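PDB 6HBS: aminopentol aminotransferase from Sphingopyxis macrogoltabida, which catalyses the pyridoxal-phosphate-dependent deamination of aminopentol (hydrolysed fumonisin B1) to its 2-keto form, with pyruvate as the preferred amino acceptor. Local coordinates for residues G44-D49 with P54-M59; C60-N65 with Y371-H376. All blocks are in the same frame, centred on the assembly; numbering follows the deposited sequence.

Contact 1 of 2, residues G44-D49 with P54-M59; sequences GARIWD and PYIDYM
Ile47 and Tyr55 form the central hydrogen-bonded pair of an antiparallel beta hairpin, strands 46-49 and 54-57, whose axes come within 4.6 Å: Ile47 N gives to Tyr55 O and Tyr55 N to Ile47 O, and Asp57 N adds a bond to Ala45 O at 2.8 Å. Arg46 with Ile56 and Trp48 with Pro54 are the non-hydrogen-bonded pairs, and all four of these side chains share one face of the sheet. There the Trp48 indole takes a CH-pi contact from Pro54, whose CB stands over the five-membered ring, 3.8 Å from its centroid. Arg46, extended from CG to NE, runs alongside Ile56, and Ile56 CG1 covers one face of the guanidinium, 3.6 Å from NH2; the charge itself is paired with Asp388 of helix 386-405. On the other face Ile47 CG1 packs against Tyr55 CB at 4.1 Å, while its CG2 and CD1 rest on the Asp57 carboxylate. Asp57 OD2 accepts from Tyr69, and OD1 takes Met59 N in an Asx turn as the strand ends. With CG set between the backbone N and the carbonyl carbon (chi1 65°), Asp49 brings its carboxylate to the Tyr55 ring edge, where Tyr55 OH donates to the anti side of Asp49 OD2, 2.6 Å away and 34° out of the carboxylate plane.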
ATOM      1  N   GLY A  44       6.693  -2.422  23.766  1.00 17.34           N
ATOM      2  CA  GLY A  44       5.671  -3.114  24.534  1.00 18.33           C
ATOM      3  C   GLY A  44       4.318  -2.479  24.299  1.00 20.58           C
ATOM      4  O   GLY A  44       3.838  -2.511  23.172  1.00 19.06           O
ATOM      5  N   ALA A  45       3.718  -1.896  25.355  1.00 19.47           N
ATOM      6  CA  ALA A  45       2.436  -1.216  25.263  1.00 19.88           C
ATOM      7  C   ALA A  45       2.613   0.295  25.426  1.00 19.47           C
ATOM      8  O   ALA A  45       1.655   0.986  25.711  1.00 19.95           O
ATOM      9  CB  ALA A  45       1.481  -1.758  26.306  1.00 21.11           C
ATOM     10  N   ARG A  46       3.827   0.804  25.211  1.00 17.55           N
ATOM     11  CA  ARG A  46       4.112   2.188  25.420  1.00 19.70           C
ATOM     12  C   ARG A  46       4.625   2.861  24.141  1.00 18.26           C
ATOM     13  O   ARG A  46       5.369   2.272  23.374  1.00 20.48           O
ATOM     14  CB  ARG A  46       5.165   2.348  26.530  1.00 22.20           C
ATOM     15  CG  ARG A  46       4.593   2.206  27.933  1.00 26.11           C
ATOM     16  CD  ARG A  46       5.648   2.301  29.036  1.00 27.19           C
ATOM     17  NE  ARG A  46       5.033   2.381  30.367  1.00 28.25           N
ATOM     18  CZ  ARG A  46       4.332   1.395  30.930  1.00 30.16           C
ATOM     19  NH1 ARG A  46       4.221   0.225  30.324  1.00 24.94           N
ATOM     20  NH2 ARG A  46       3.707   1.605  32.078  1.00 31.78           N
ATOM     21  N   ILE A  47       4.317   4.147  24.021  1.00 18.81           N
ATOM     22  CA  ILE A  47       4.904   5.059  23.042  1.00 19.15           C
ATOM     23  C   ILE A  47       5.482   6.242  23.805  1.00 19.99           C
ATOM     24  O   ILE A  47       4.987   6.572  24.883  1.00 19.65           O
ATOM     25  CB  ILE A  47       3.866   5.547  22.014  1.00 20.39           C
ATOM     26  CG1 ILE A  47       2.710   6.298  22.686  1.00 19.73           C
ATOM     27  CG2 ILE A  47       3.390   4.394  21.174  1.00 21.41           C
ATOM     28  CD1 ILE A  47       1.499   6.552  21.776  1.00 23.34           C
ATOM     29  N   TRP A  48       6.482   6.897  23.206  1.00 19.89           N
ATOM     30  CA  TRP A  48       7.077   8.131  23.706  1.00 19.16           C
ATOM     31  C   TRP A  48       6.968   9.201  22.621  1.00 20.44           C
ATOM     32  O   TRP A  48       7.324   8.927  21.457  1.00 19.34           O
ATOM     33  CB  TRP A  48       8.549   7.913  24.059  1.00 19.27           C
ATOM     34  CG  TRP A  48       8.829   7.111  25.298  1.00 20.89           C
ATOM     35  CD1 TRP A  48       9.233   7.628  26.492  1.00 21.26           C
ATOM     36  CD2 TRP A  48       8.806   5.684  25.469  1.00 18.58           C
ATOM     37  NE1 TRP A  48       9.438   6.633  27.398  1.00 20.53           N
ATOM     38  CE2 TRP A  48       9.182   5.429  26.807  1.00 20.68           C
ATOM     39  CE3 TRP A  48       8.475   4.600  24.662  1.00 19.50           C
ATOM     40  CZ2 TRP A  48       9.215   4.151  27.346  1.00 20.29           C
ATOM     41  CZ3 TRP A  48       8.520   3.326  25.184  1.00 20.03           C
ATOM     42  CH2 TRP A  48       8.896   3.102  26.515  1.00 21.45           C
ATOM     43  N   ASP A  49       6.490  10.384  22.995  1.00 19.97           N
ATOM     44  CA  ASP A  49       6.351  11.493  22.079  1.00 21.02           C
ATOM     45  C   ASP A  49       7.737  12.096  21.827  1.00 22.06           C
ATOM     46  O   ASP A  49       8.754  11.605  22.401  1.00 20.86           O
ATOM     47  CB  ASP A  49       5.315  12.499  22.579  1.00 22.89           C
ATOM     48  CG  ASP A  49       5.642  13.232  23.874  1.00 24.60           C
ATOM     49  OD1 ASP A  49       6.844  13.297  24.270  1.00 24.96           O
ATOM     50  OD2 ASP A  49       4.687  13.743  24.456  1.00 23.63           O
ATOM     51  N   PRO A  54       6.300   9.373  28.104  1.00 24.78           N
ATOM     52  CA  PRO A  54       5.747   8.050  27.840  1.00 24.07           C
ATOM     53  C   PRO A  54       4.221   8.022  28.008  1.00 23.34           C
ATOM     54  O   PRO A  54       3.668   8.755  28.830  1.00 22.75           O
ATOM     55  CB  PRO A  54       6.441   7.169  28.894  1.00 26.47           C
ATOM     56  CG  PRO A  54       6.612   8.094  30.067  1.00 25.68           C
ATOM     57  CD  PRO A  54       6.865   9.460  29.465  1.00 26.49           C
ATOM     58  N   TYR A  55       3.566   7.162  27.228  1.00 20.38           N
ATOM     59  CA  TYR A  55       2.145   6.908  27.351  1.00 19.24           C
ATOM     60  C   TYR A  55       1.902   5.417  27.214  1.00 19.28           C
ATOM     61  O   TYR A  55       2.406   4.770  26.263  1.00 18.83           O
ATOM     62  CB  TYR A  55       1.296   7.621  26.286  1.00 19.92           C
ATOM     63  CG  TYR A  55       1.572   9.091  26.132  1.00 19.48           C
ATOM     64  CD1 TYR A  55       2.568   9.527  25.275  1.00 20.43           C
ATOM     65  CD2 TYR A  55       0.887  10.039  26.872  1.00 20.22           C
ATOM     66  CE1 TYR A  55       2.849  10.870  25.142  1.00 20.98           C
ATOM     67  CE2 TYR A  55       1.187  11.390  26.773  1.00 20.57           C
ATOM     68  CZ  TYR A  55       2.143  11.807  25.874  1.00 20.46           C
ATOM     69  OH  TYR A  55       2.446  13.124  25.699  1.00 22.82           O
ATOM     70  N   ILE A  56       1.080   4.879  28.120  1.00 17.89           N
ATOM     71  CA  ILE A  56       0.511   3.576  27.897  1.00 17.61           C
ATOM     72  C   ILE A  56      -0.492   3.735  26.745  1.00 17.87           C
ATOM     73  O   ILE A  56      -1.415   4.554  26.824  1.00 19.29           O
ATOM     74  CB  ILE A  56      -0.137   3.009  29.172  1.00 17.70           C
ATOM     75  CG1 ILE A  56       0.866   2.937  30.330  1.00 20.81           C
ATOM     76  CG2 ILE A  56      -0.722   1.647  28.871  1.00 17.34           C
ATOM     77  CD1 ILE A  56       0.218   2.670  31.687  1.00 22.94           C
ATOM     78  N   ASP A  57      -0.300   2.940  25.684  1.00 17.61           N
ATOM     79  CA  ASP A  57      -0.919   3.225  24.393  1.00 17.49           C
ATOM     80  C   ASP A  57      -2.170   2.358  24.173  1.00 17.05           C
ATOM     81  O   ASP A  57      -2.044   1.193  23.886  1.00 18.40           O
ATOM     82  CB  ASP A  57       0.123   3.034  23.292  1.00 17.75           C
ATOM     83  CG  ASP A  57      -0.438   3.101  21.882  1.00 17.39           C
ATOM     84  OD1 ASP A  57      -1.404   3.859  21.668  1.00 17.45           O
ATOM     85  OD2 ASP A  57       0.047   2.314  21.046  1.00 19.91           O
ATOM     86  N   TYR A  58      -3.373   2.951  24.254  1.00 16.77           N
ATOM     87  CA  TYR A  58      -4.610   2.196  24.010  1.00 17.58           C
ATOM     88  C   TYR A  58      -5.069   2.344  22.553  1.00 18.09           C
ATOM     89  O   TYR A  58      -6.138   1.867  22.212  1.00 18.42           O
ATOM     90  CB  TYR A  58      -5.701   2.539  25.045  1.00 18.17           C
ATOM     91  CG  TYR A  58      -5.342   1.987  26.397  1.00 17.73           C
ATOM     92  CD1 TYR A  58      -5.555   0.652  26.684  1.00 20.16           C
ATOM     93  CD2 TYR A  58      -4.653   2.743  27.318  1.00 19.54           C
ATOM     94  CE1 TYR A  58      -5.168   0.100  27.900  1.00 21.38           C
ATOM     95  CE2 TYR A  58      -4.228   2.206  28.527  1.00 21.83           C
ATOM     96  CZ  TYR A  58      -4.523   0.887  28.836  1.00 21.60           C
ATOM     97  OH  TYR A  58      -4.115   0.319  30.007  1.00 21.02           O
ATOM     98  N   MET A  59      -4.239   2.927  21.682  1.00 18.40           N
ATOM     99  CA  MET A  59      -4.526   2.875  20.231  1.00 18.93           C
ATOM    100  C   MET A  59      -3.843   1.677  19.570  1.00 17.95           C
ATOM    101  O   MET A  59      -4.270   1.230  18.516  1.00 17.81           O
ATOM    102  CB  MET A  59      -4.066   4.133  19.505  1.00 18.57           C
ATOM    103  CG  MET A  59      -4.724   5.386  19.943  1.00 20.98           C
ATOM    104  SD  MET A  59      -6.446   5.179  20.380  1.00 26.30           S
ATOM    105  CE  MET A  59      -7.238   4.719  18.854  1.00 23.19           C
TER

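Contact 2 of 2, residues C60-N65 with Y371-H376; sequences CAYGPN and YVHPYH
Tyr62 turns the CD2-CE2 edge of its ring onto the face of His376 in a T-shaped (edge-to-face) pair, centroids 5.0 Å apart and planes at 81°. CE2 stands almost over the centre of the imidazole, and CD2 lies 3.8 Å from His376 NE2. CG of His376 is anti to the backbone N (chi1 -170°), which carries the imidazole out from its loop to Tyr62. Were this imidazole replaced by the methyl of an alanine, the CD2-CE2 edge of Tyr62 would probably lose its aromatic partner, leaving the phenol less firmly held. Further out, Tyr62 OH lies in the plane of the His373 ring, at its edge, 3.2 Å from NE2, and is linked by a water to Tyr371 OH. His373 is held at ND1, which accepts from Tyr375 N at 3.1 Å, only 3° out of the ring plane, while His376 CB covers one ring face. Thr89 of the second subunit packs on Tyr62. The pair lies beside the cofactor: the side chain of Tyr62 is about 5 Å from that of Lys258, by similarity the residue that carries it, and the side chain of His376 about 6 Å from bound pyridoxal phosphate. Loop 60-65, between strand 54-57 and helix 72-82, here meets the loop leading from strand 370-371 to helix 386-405.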
ATOM      1  N   CYS A  60      -2.794   1.145  20.189  1.00 16.83           N
ATOM      2  CA  CYS A  60      -1.974   0.070  19.561  1.00 17.32           C
ATOM      3  C   CYS A  60      -1.703   0.437  18.084  1.00 17.21           C
ATOM      4  O   CYS A  60      -1.879  -0.364  17.167  1.00 16.47           O
ATOM      5  CB  CYS A  60      -2.644  -1.290  19.598  1.00 17.69           C
ATOM      6  SG  CYS A  60      -2.934  -1.952  21.256  1.00 18.65           S
ATOM      7  N   ALA A  61      -1.260   1.668  17.878  1.00 18.76           N
ATOM      8  CA  ALA A  61      -0.866   2.165  16.549  1.00 19.99           C
ATOM      9  C   ALA A  61      -2.067   2.135  15.580  1.00 19.90           C
ATOM     10  O   ALA A  61      -1.882   2.043  14.374  1.00 18.14           O
ATOM     11  CB  ALA A  61       0.300   1.326  16.057  1.00 19.71           C
ATOM     12  N   TYR A  62      -3.290   2.215  16.129  1.00 19.53           N
ATOM     13  CA  TYR A  62      -4.596   2.149  15.418  1.00 20.08           C
ATOM     14  C   TYR A  62      -4.829   0.757  14.863  1.00 18.79           C
ATOM     15  O   TYR A  62      -5.466   0.598  13.854  1.00 19.22           O
ATOM     16  CB  TYR A  62      -4.722   3.216  14.320  1.00 22.15           C
ATOM     17  CG  TYR A  62      -5.062   4.579  14.850  1.00 20.61           C
ATOM     18  CD1 TYR A  62      -4.086   5.450  15.304  1.00 22.51           C
ATOM     19  CD2 TYR A  62      -6.376   5.004  14.890  1.00 24.50           C
ATOM     20  CE1 TYR A  62      -4.415   6.703  15.805  1.00 22.55           C
ATOM     21  CE2 TYR A  62      -6.723   6.260  15.358  1.00 24.45           C
ATOM     22  CZ  TYR A  62      -5.738   7.111  15.810  1.00 24.20           C
ATOM     23  OH  TYR A  62      -6.112   8.335  16.278  1.00 28.19           O
ATOM     24  N   GLY A  63      -4.334  -0.244  15.602  1.00 18.18           N
ATOM     25  CA  GLY A  63      -4.597  -1.636  15.373  1.00 16.27           C
ATOM     26  C   GLY A  63      -3.344  -2.499  15.259  1.00 17.26           C
ATOM     27  O   GLY A  63      -3.309  -3.595  15.801  1.00 17.15           O
ATOM     28  N   PRO A  64      -2.327  -2.123  14.443  1.00 17.66           N
ATOM     29  CA  PRO A  64      -1.204  -3.018  14.166  1.00 17.05           C
ATOM     30  C   PRO A  64      -0.443  -3.631  15.354  1.00 16.48           C
ATOM     31  O   PRO A  64       0.070  -4.717  15.211  1.00 16.87           O
ATOM     32  CB  PRO A  64      -0.257  -2.125  13.361  1.00 17.10           C
ATOM     33  CG  PRO A  64      -1.214  -1.218  12.584  1.00 17.22           C
ATOM     34  CD  PRO A  64      -2.320  -0.930  13.582  1.00 17.90           C
ATOM     35  N   ASN A  65      -0.385  -2.947  16.493  1.00 16.37           N
ATOM     36  CA  ASN A  65       0.370  -3.473  17.627  1.00 17.29           C
ATOM     37  C   ASN A  65      -0.495  -4.495  18.385  1.00 16.93           C
ATOM     38  O   ASN A  65      -1.156  -4.151  19.365  1.00 17.74           O
ATOM     39  CB  ASN A  65       0.886  -2.371  18.551  1.00 17.55           C
ATOM     40  CG  ASN A  65       1.699  -2.953  19.695  1.00 17.45           C
ATOM     41  OD1 ASN A  65       2.380  -3.972  19.501  1.00 18.86           O
ATOM     42  ND2 ASN A  65       1.635  -2.310  20.855  1.00 16.02           N
ATOM     43  N   TYR A 371      -2.671   7.187  26.861  1.00 19.68           N
ATOM     44  CA  TYR A 371      -3.227   7.637  25.602  1.00 18.76           C
ATOM     45  C   TYR A 371      -4.519   6.862  25.354  1.00 18.11           C
ATOM     46  O   TYR A 371      -4.487   5.700  24.985  1.00 19.17           O
ATOM     47  CB  TYR A 371      -2.235   7.431  24.450  1.00 20.06           C
ATOM     48  CG  TYR A 371      -2.536   8.193  23.179  1.00 19.31           C
ATOM     49  CD1 TYR A 371      -3.664   7.916  22.412  1.00 20.33           C
ATOM     50  CD2 TYR A 371      -1.676   9.185  22.723  1.00 20.25           C
ATOM     51  CE1 TYR A 371      -3.930   8.613  21.233  1.00 20.29           C
ATOM     52  CE2 TYR A 371      -1.922   9.884  21.543  1.00 20.47           C
ATOM     53  CZ  TYR A 371      -3.050   9.590  20.794  1.00 19.26           C
ATOM     54  OH  TYR A 371      -3.282  10.276  19.651  1.00 19.84           O
ATOM     55  N   VAL A 372      -5.641   7.560  25.496  1.00 19.30           N
ATOM     56  CA  VAL A 372      -6.957   7.055  25.155  1.00 19.52           C
ATOM     57  C   VAL A 372      -7.616   8.053  24.190  1.00 19.98           C
ATOM     58  O   VAL A 372      -7.206   9.212  24.082  1.00 21.30           O
ATOM     59  CB  VAL A 372      -7.833   6.864  26.405  1.00 21.14           C
ATOM     60  CG1 VAL A 372      -7.372   5.697  27.244  1.00 23.08           C
ATOM     61  CG2 VAL A 372      -7.940   8.143  27.226  1.00 21.42           C
ATOM     62  N   HIS A 373      -8.653   7.594  23.491  1.00 20.35           N
ATOM     63  CA  HIS A 373      -9.177   8.309  22.350  1.00 20.97           C
ATOM     64  C   HIS A 373     -10.638   8.645  22.572  1.00 20.70           C
ATOM     65  O   HIS A 373     -11.417   7.757  22.891  1.00 21.04           O
ATOM     66  CB  HIS A 373      -8.975   7.501  21.067  1.00 21.87           C
ATOM     67  CG  HIS A 373      -9.016   8.327  19.819  1.00 23.70           C
ATOM     68  ND1 HIS A 373     -10.125   9.056  19.427  1.00 22.51           N
ATOM     69  CD2 HIS A 373      -8.104   8.478  18.833  1.00 25.44           C
ATOM     70  CE1 HIS A 373      -9.859   9.682  18.299  1.00 22.51           C
ATOM     71  NE2 HIS A 373      -8.619   9.349  17.911  1.00 23.35           N
ATOM     72  N   PRO A 374     -11.044   9.926  22.420  1.00 21.70           N
ATOM     73  CA  PRO A 374     -12.429  10.319  22.664  1.00 23.00           C
ATOM     74  C   PRO A 374     -13.439  10.066  21.537  1.00 24.46           C
ATOM     75  O   PRO A 374     -14.638  10.221  21.817  1.00 22.56           O
ATOM     76  CB  PRO A 374     -12.295  11.834  22.882  1.00 22.48           C
ATOM     77  CG  PRO A 374     -11.178  12.225  21.990  1.00 21.24           C
ATOM     78  CD  PRO A 374     -10.192  11.091  22.130  1.00 21.66           C
ATOM     79  N   TYR A 375     -12.999   9.669  20.312  1.00 23.22           N
ATOM     80  CA  TYR A 375     -14.005   9.417  19.231  1.00 23.39           C
ATOM     81  C   TYR A 375     -13.767   8.119  18.429  1.00 22.77           C
ATOM     82  O   TYR A 375     -14.671   7.679  17.718  1.00 23.81           O
ATOM     83  CB  TYR A 375     -14.195  10.676  18.368  1.00 24.10           C
ATOM     84  CG  TYR A 375     -13.062  11.066  17.462  1.00 25.19           C
ATOM     85  CD1 TYR A 375     -12.750  10.312  16.332  1.00 28.29           C
ATOM     86  CD2 TYR A 375     -12.315  12.205  17.706  1.00 26.64           C
ATOM     87  CE1 TYR A 375     -11.716  10.670  15.471  1.00 28.22           C
ATOM     88  CE2 TYR A 375     -11.267  12.569  16.864  1.00 29.81           C
ATOM     89  CZ  TYR A 375     -10.979  11.810  15.736  1.00 29.49           C
ATOM     90  OH  TYR A 375      -9.945  12.156  14.921  1.00 29.66           O
ATOM     91  N   HIS A 376     -12.602   7.486  18.561  1.00 20.13           N
ATOM     92  CA  HIS A 376     -12.226   6.302  17.794  1.00 19.42           C
ATOM     93  C   HIS A 376     -12.053   5.146  18.759  1.00 18.62           C
ATOM     94  O   HIS A 376     -11.505   5.326  19.863  1.00 20.44           O
ATOM     95  CB  HIS A 376     -10.930   6.549  17.005  1.00 20.11           C
ATOM     96  CG  HIS A 376     -10.555   5.497  16.004  1.00 20.84           C
ATOM     97  ND1 HIS A 376     -10.138   4.225  16.373  1.00 20.45           N
ATOM     98  CD2 HIS A 376     -10.472   5.552  14.645  1.00 21.87           C
ATOM     99  CE1 HIS A 376      -9.849   3.522  15.288  1.00 21.03           C
ATOM    100  NE2 HIS A 376     -10.043   4.328  14.197  1.00 20.97           N
TER
HETATM  101  O   HOH W   1      -4.219   9.908  17.120  1.00 29.17           O

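From the N terminus, contact 1 closes first: only four residues separate 44-49 from 54-59, so it is a local hairpin. The chain passes directly from Met59 into Cys60, where contact 2 opens; its loop spans 305 residues, including the seven-stranded sheet, before 371-376 returns. The two follow in series, without nesting or crossing. They meet at the four-stranded sheet, where strand 370-371 lies parallel to 54-57: Ile56 O and Tyr371 N, 2.9 Å apart, are probably hydrogen-bonded, as are Tyr58 N and Tyr371 O. Met59 packs on Tyr371 and His373. Together they tie the hairpin and the loop after it to strand 370-371 and the loop leading to helix 386-405, and both touch Thr89 of the second subunit.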